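Local coordinates for peroxisomal membrane protein LPX1 (Saccharomyces cerevisiae, PDB 2Y6U) that is a peroxisomal alpha/beta-hydrolase with acyl esterase, lipase and phospholipase A activity, at residues 32-43 / 85-95. Sequence-based numbering, arbitrary orientation. Where two conformers were deposited one is given.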
loop_
_atom_site.group_PDB
_atom_site.type_symbol
_atom_site.label_atom_id
_atom_site.label_comp_id
_atom_site.label_asym_id
_atom_site.label_seq_id
_atom_site.Cartn_x
_atom_site.Cartn_y
_atom_site.Cartn_z
ATOM N N GLU A 32 -1.507 17.689 1.127
ATOM C CA GLU A 32 -0.424 17.582 2.115
ATOM C C GLU A 32 -0.992 17.002 3.392
ATOM O O GLU A 32 -2.210 17.114 3.723
ATOM C CB GLU A 32 0.149 18.977 2.414
ATOM C CG GLU A 32 0.969 19.487 1.202
ATOM C CD GLU A 32 1.429 20.899 1.342
ATOM O OE1 GLU A 32 0.589 21.782 1.348
ATOM O OE2 GLU A 32 2.638 21.113 1.393
ATOM N N LEU A 33 -0.047 16.558 4.198
ATOM C CA LEU A 33 -0.284 16.091 5.561
ATOM C C LEU A 33 0.591 16.800 6.551
ATOM O O LEU A 33 1.733 17.032 6.243
ATOM C CB LEU A 33 0.093 14.603 5.649
ATOM C CG LEU A 33 -0.690 13.594 4.784
ATOM C CD1 LEU A 33 0.175 12.315 4.471
ATOM C CD2 LEU A 33 -2.009 13.408 5.572
ATOM N N THR A 34 0.025 17.203 7.674
ATOM C CA THR A 34 0.806 17.778 8.811
ATOM C C THR A 34 0.675 16.833 9.978
ATOM O O THR A 34 -0.430 16.290 10.224
ATOM C CB THR A 34 0.264 19.150 9.248
ATOM O OG1 THR A 34 0.405 20.043 8.151
ATOM C CG2 THR A 34 1.041 19.691 10.450
ATOM N N TYR A 35 1.773 16.551 10.658
ATOM C CA TYR A 35 1.739 15.671 11.786
ATOM C C TYR A 35 2.753 16.152 12.812
ATOM O O TYR A 35 3.693 16.875 12.482
ATOM C CB TYR A 35 2.041 14.212 11.404
ATOM C CG TYR A 35 3.374 13.996 10.711
ATOM C CD1 TYR A 35 3.517 14.242 9.353
ATOM C CD2 TYR A 35 4.489 13.503 11.392
ATOM C CE1 TYR A 35 4.724 14.028 8.715
ATOM C CE2 TYR A 35 5.671 13.262 10.755
ATOM C CZ TYR A 35 5.792 13.537 9.431
ATOM O OH TYR A 35 6.972 13.308 8.779
ATOM N N ASP A 36 2.570 15.777 14.061
ATOM C CA ASP A 36 3.541 16.105 15.119
ATOM C C ASP A 36 4.321 14.860 15.493
ATOM O O ASP A 36 3.686 13.775 15.656
ATOM C CB ASP A 36 2.783 16.664 16.332
ATOM C CG ASP A 36 2.139 18.018 16.057
ATOM O OD1 ASP A 36 2.515 18.696 15.063
ATOM O OD2 ASP A 36 1.272 18.490 16.852
ATOM N N VAL A 37 5.658 14.958 15.599
ATOM C CA VAL A 37 6.500 13.875 15.997
ATOM C C VAL A 37 7.030 14.230 17.360
ATOM O O VAL A 37 7.690 15.291 17.542
ATOM C CB VAL A 37 7.776 13.717 15.049
ATOM C CG1 VAL A 37 8.597 12.553 15.505
ATOM C CG2 VAL A 37 7.355 13.479 13.697
ATOM N N TYR A 38 6.883 13.296 18.293
ATOM C CA TYR A 38 7.381 13.432 19.639
ATOM C C TYR A 38 8.505 12.449 19.804
ATOM O O TYR A 38 8.317 11.237 19.602
ATOM C CB TYR A 38 6.257 13.172 20.657
ATOM C CG TYR A 38 5.236 14.282 20.661
ATOM C CD1 TYR A 38 4.149 14.241 19.797
ATOM C CD2 TYR A 38 5.381 15.377 21.460
ATOM C CE1 TYR A 38 3.207 15.284 19.767
ATOM C CE2 TYR A 38 4.421 16.398 21.467
ATOM C CZ TYR A 38 3.328 16.319 20.652
ATOM O OH TYR A 38 2.397 17.336 20.634
ATOM N N THR A 39 9.691 12.940 20.190
ATOM C CA THR A 39 10.872 12.089 20.346
ATOM C C THR A 39 11.420 12.102 21.784
ATOM O O THR A 39 11.571 13.146 22.410
ATOM C CB THR A 39 11.989 12.518 19.332
ATOM O OG1 THR A 39 11.377 12.402 18.049
ATOM C CG2 THR A 39 13.098 11.560 19.348
ATOM N N SER A 40 11.754 10.916 22.256
ATOM C CA SER A 40 12.265 10.745 23.609
ATOM C C SER A 40 13.584 11.438 23.679
ATOM O O SER A 40 14.372 11.488 22.719
ATOM C CB SER A 40 12.380 9.277 23.993
ATOM O OG SER A 40 13.463 9.015 24.822
ATOM N N ALA A 41 13.748 12.057 24.835
ATOM C CA ALA A 41 14.943 12.749 25.259
ATOM C C ALA A 41 15.730 11.786 26.228
ATOM O O ALA A 41 16.711 12.192 26.829
ATOM C CB ALA A 41 14.502 14.020 26.000
ATOM N N GLU A 42 15.226 10.550 26.412
ATOM C CA GLU A 42 15.776 9.515 27.345
ATOM C C GLU A 42 16.767 8.538 26.666
ATOM O O GLU A 42 17.166 7.506 27.284
ATOM C CB GLU A 42 14.605 8.696 27.997
ATOM C CG GLU A 42 14.971 7.663 29.155
ATOM C CD GLU A 42 14.688 6.159 28.792
ATOM O OE1 GLU A 42 14.363 5.886 27.623
ATOM O OE2 GLU A 42 14.810 5.266 29.668
ATOM N N ARG A 43 17.200 8.828 25.422
ATOM C CA ARG A 43 17.994 7.864 24.629
ATOM C C ARG A 43 19.380 7.547 25.194
ATOM O O ARG A 43 19.984 6.524 24.882
ATOM C CB ARG A 43 18.093 8.303 23.171
ATOM C CG ARG A 43 16.768 8.158 22.393
ATOM C CD ARG A 43 16.946 8.716 20.973
ATOM N NE ARG A 43 15.858 8.441 20.019
ATOM C CZ ARG A 43 15.909 8.827 18.734
ATOM N NH1 ARG A 43 17.011 9.477 18.287
ATOM N NH2 ARG A 43 14.911 8.564 17.880
ATOM N N ALA A 85 11.360 1.435 26.232
ATOM C CA ALA A 85 10.996 2.824 26.406
ATOM C C ALA A 85 10.419 3.363 25.118
ATOM O O ALA A 85 10.832 2.983 24.024
ATOM C CB ALA A 85 12.273 3.704 26.843
ATOM N N ILE A 86 9.482 4.283 25.260
ATOM C CA ILE A 86 8.938 5.009 24.141
ATOM C C ILE A 86 10.000 5.839 23.472
ATOM O O ILE A 86 10.733 6.630 24.123
ATOM C CB ILE A 86 7.753 5.940 24.513
ATOM C CG1 ILE A 86 6.558 5.111 24.967
ATOM C CG2 ILE A 86 7.289 6.766 23.281
ATOM C CD1 ILE A 86 5.484 6.016 25.584
ATOM N N ASP A 87 10.174 5.636 22.180
ATOM C CA ASP A 87 11.148 6.422 21.476
ATOM C C ASP A 87 10.463 7.526 20.707
ATOM O O ASP A 87 10.890 8.643 20.783
ATOM C CB ASP A 87 11.973 5.520 20.586
ATOM C CG ASP A 87 13.241 6.184 20.078
ATOM O OD1 ASP A 87 14.094 6.618 20.923
ATOM O OD2 ASP A 87 13.339 6.295 18.826
ATOM N N LYS A 88 9.496 7.204 19.845
ATOM C CA LYS A 88 8.735 8.171 19.060
ATOM C C LYS A 88 7.232 8.014 19.236
ATOM O O LYS A 88 6.730 6.910 19.279
ATOM C CB LYS A 88 9.007 8.036 17.576
ATOM C CG LYS A 88 10.453 8.329 17.153
ATOM C CD LYS A 88 10.481 8.740 15.635
ATOM C CE LYS A 88 11.821 9.189 15.098
ATOM N NZ LYS A 88 11.541 9.730 13.681
ATOM N N VAL A 89 6.506 9.120 19.235
ATOM C CA VAL A 89 5.059 9.102 19.153
ATOM C C VAL A 89 4.653 10.007 18.009
ATOM O O VAL A 89 5.106 11.160 17.940
ATOM C CB VAL A 89 4.342 9.637 20.432
ATOM C CG1 VAL A 89 2.791 9.542 20.306
ATOM C CG2 VAL A 89 4.815 8.899 21.652
ATOM N N LEU A 90 3.804 9.520 17.107
ATOM C CA LEU A 90 3.310 10.334 15.983
ATOM C C LEU A 90 1.846 10.613 16.149
ATOM O O LEU A 90 1.030 9.685 16.288
ATOM C CB LEU A 90 3.479 9.597 14.669
ATOM C CG LEU A 90 4.835 8.954 14.397
ATOM C CD1 LEU A 90 4.916 8.242 13.016
ATOM C CD2 LEU A 90 5.999 10.001 14.496
ATOM N N LEU A 91 1.467 11.869 16.060
ATOM C CA LEU A 91 0.148 12.281 16.119
ATOM C C LEU A 91 -0.240 12.922 14.787
ATOM O O LEU A 91 0.310 13.944 14.372
ATOM C CB LEU A 91 -0.074 13.286 17.246
ATOM C CG LEU A 91 0.170 12.856 18.690
ATOM C CD1 LEU A 91 -0.370 13.996 19.644
ATOM C CD2 LEU A 91 -0.262 11.515 19.024
ATOM N N ILE A 92 -1.079 12.244 14.039
ATOM C CA ILE A 92 -1.323 12.589 12.641
ATOM C C ILE A 92 -2.732 13.213 12.416
ATOM O O ILE A 92 -3.726 12.723 12.929
ATOM C CB ILE A 92 -1.191 11.305 11.780
ATOM C CG1 ILE A 92 0.227 10.774 11.846
ATOM C CG2 ILE A 92 -1.627 11.538 10.258
ATOM C CD1 ILE A 92 0.379 9.295 11.236
ATOM N N ASP A 93 -2.813 14.293 11.607
ATOM C CA ASP A 93 -4.106 14.821 11.155
ATOM C C ASP A 93 -4.363 14.350 9.737
ATOM O O ASP A 93 -3.556 14.542 8.800
ATOM C CB ASP A 93 -4.140 16.313 11.098
ATOM C CG ASP A 93 -4.380 16.969 12.441
ATOM O OD1 ASP A 93 -5.068 16.411 13.292
ATOM O OD2 ASP A 93 -3.883 18.097 12.603
ATOM N N GLN A 94 -5.491 13.691 9.559
ATOM C CA GLN A 94 -5.916 13.261 8.206
ATOM C C GLN A 94 -6.061 14.523 7.334
ATOM O O GLN A 94 -6.247 15.639 7.852
ATOM C CB GLN A 94 -7.249 12.574 8.331
ATOM C CG GLN A 94 -7.185 11.214 9.049
ATOM C CD GLN A 94 -6.329 10.244 8.245
ATOM O OE1 GLN A 94 -6.623 9.911 7.100
ATOM N NE2 GLN A 94 -5.274 9.764 8.861
ATOM N N VAL A 95 -6.048 14.345 5.997
ATOM C CA VAL A 95 -5.967 15.466 5.052
ATOM C C VAL A 95 -7.047 16.500 5.241
ATOM O O VAL A 95 -6.801 17.682 4.999
ATOM C CB VAL A 95 -5.981 15.007 3.547
ATOM C CG1 VAL A 95 -4.657 14.294 3.130
ATOM C CG2 VAL A 95 -7.245 14.194 3.236
HETATM O O HOH W 1 -1.296 18.090 11.925
#
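Tyr38 and Val89 pair at the tightly packed middle of two antiparallel strands, 35-40 and 85-92, and exchange both backbone hydrogen bonds, Tyr38 N to Val89 O and Val89 N to Tyr38 O, each 2.8 Å. Asp36 and Leu91 form the next hydrogen-bonded pair. Tyr38 holds CG anti to its carbonyl carbon (chi1 -70°), which brings the ring edge to Val89 O, in the ring plane; CE1 meets Leu91 CD1 obliquely at 3.8 Å. On the other face, Val37 and Leu90 run side by side, and Leu90 CD2 touches both Val37 methyls, CG1 and CG2, at 3.8 Å.

The looser, partly exposed end lies past Ser40, where Glu42 and Arg43 are poorly ordered. Here Arg43 grips Asp87 side-on: NE reaches OD1 at 2.7 Å and NH2 reaches OD2 at 2.9 Å, both on syn sides, with guanidinium and carboxylate only 12° from coplanar. Thr39 CG2 lies over one guanidinium face, toward its rim. Arg46 also bridges to Asp87 OD1, and an alanine at Asp87 would probably leave both arginines without this counter-charge and the Arg43 end freer to move. At the other end the pairing slackens into a weak bond from Asp93 N to Thr34 O (3.4 Å), with a water donating to Thr34 O, weakly, and to Asp93 OD2, while Asp93 OD1 takes the backbone N-H of Lys65.

In the central alpha/beta-hydrolase sheet, strand 6-11 flanks 35-40 and strand 51-58 flanks 85-92; Tyr35 packs on helix 114-125 from the Val37 face, while Val89 and Leu91 touch Phe57 of strand 51-58.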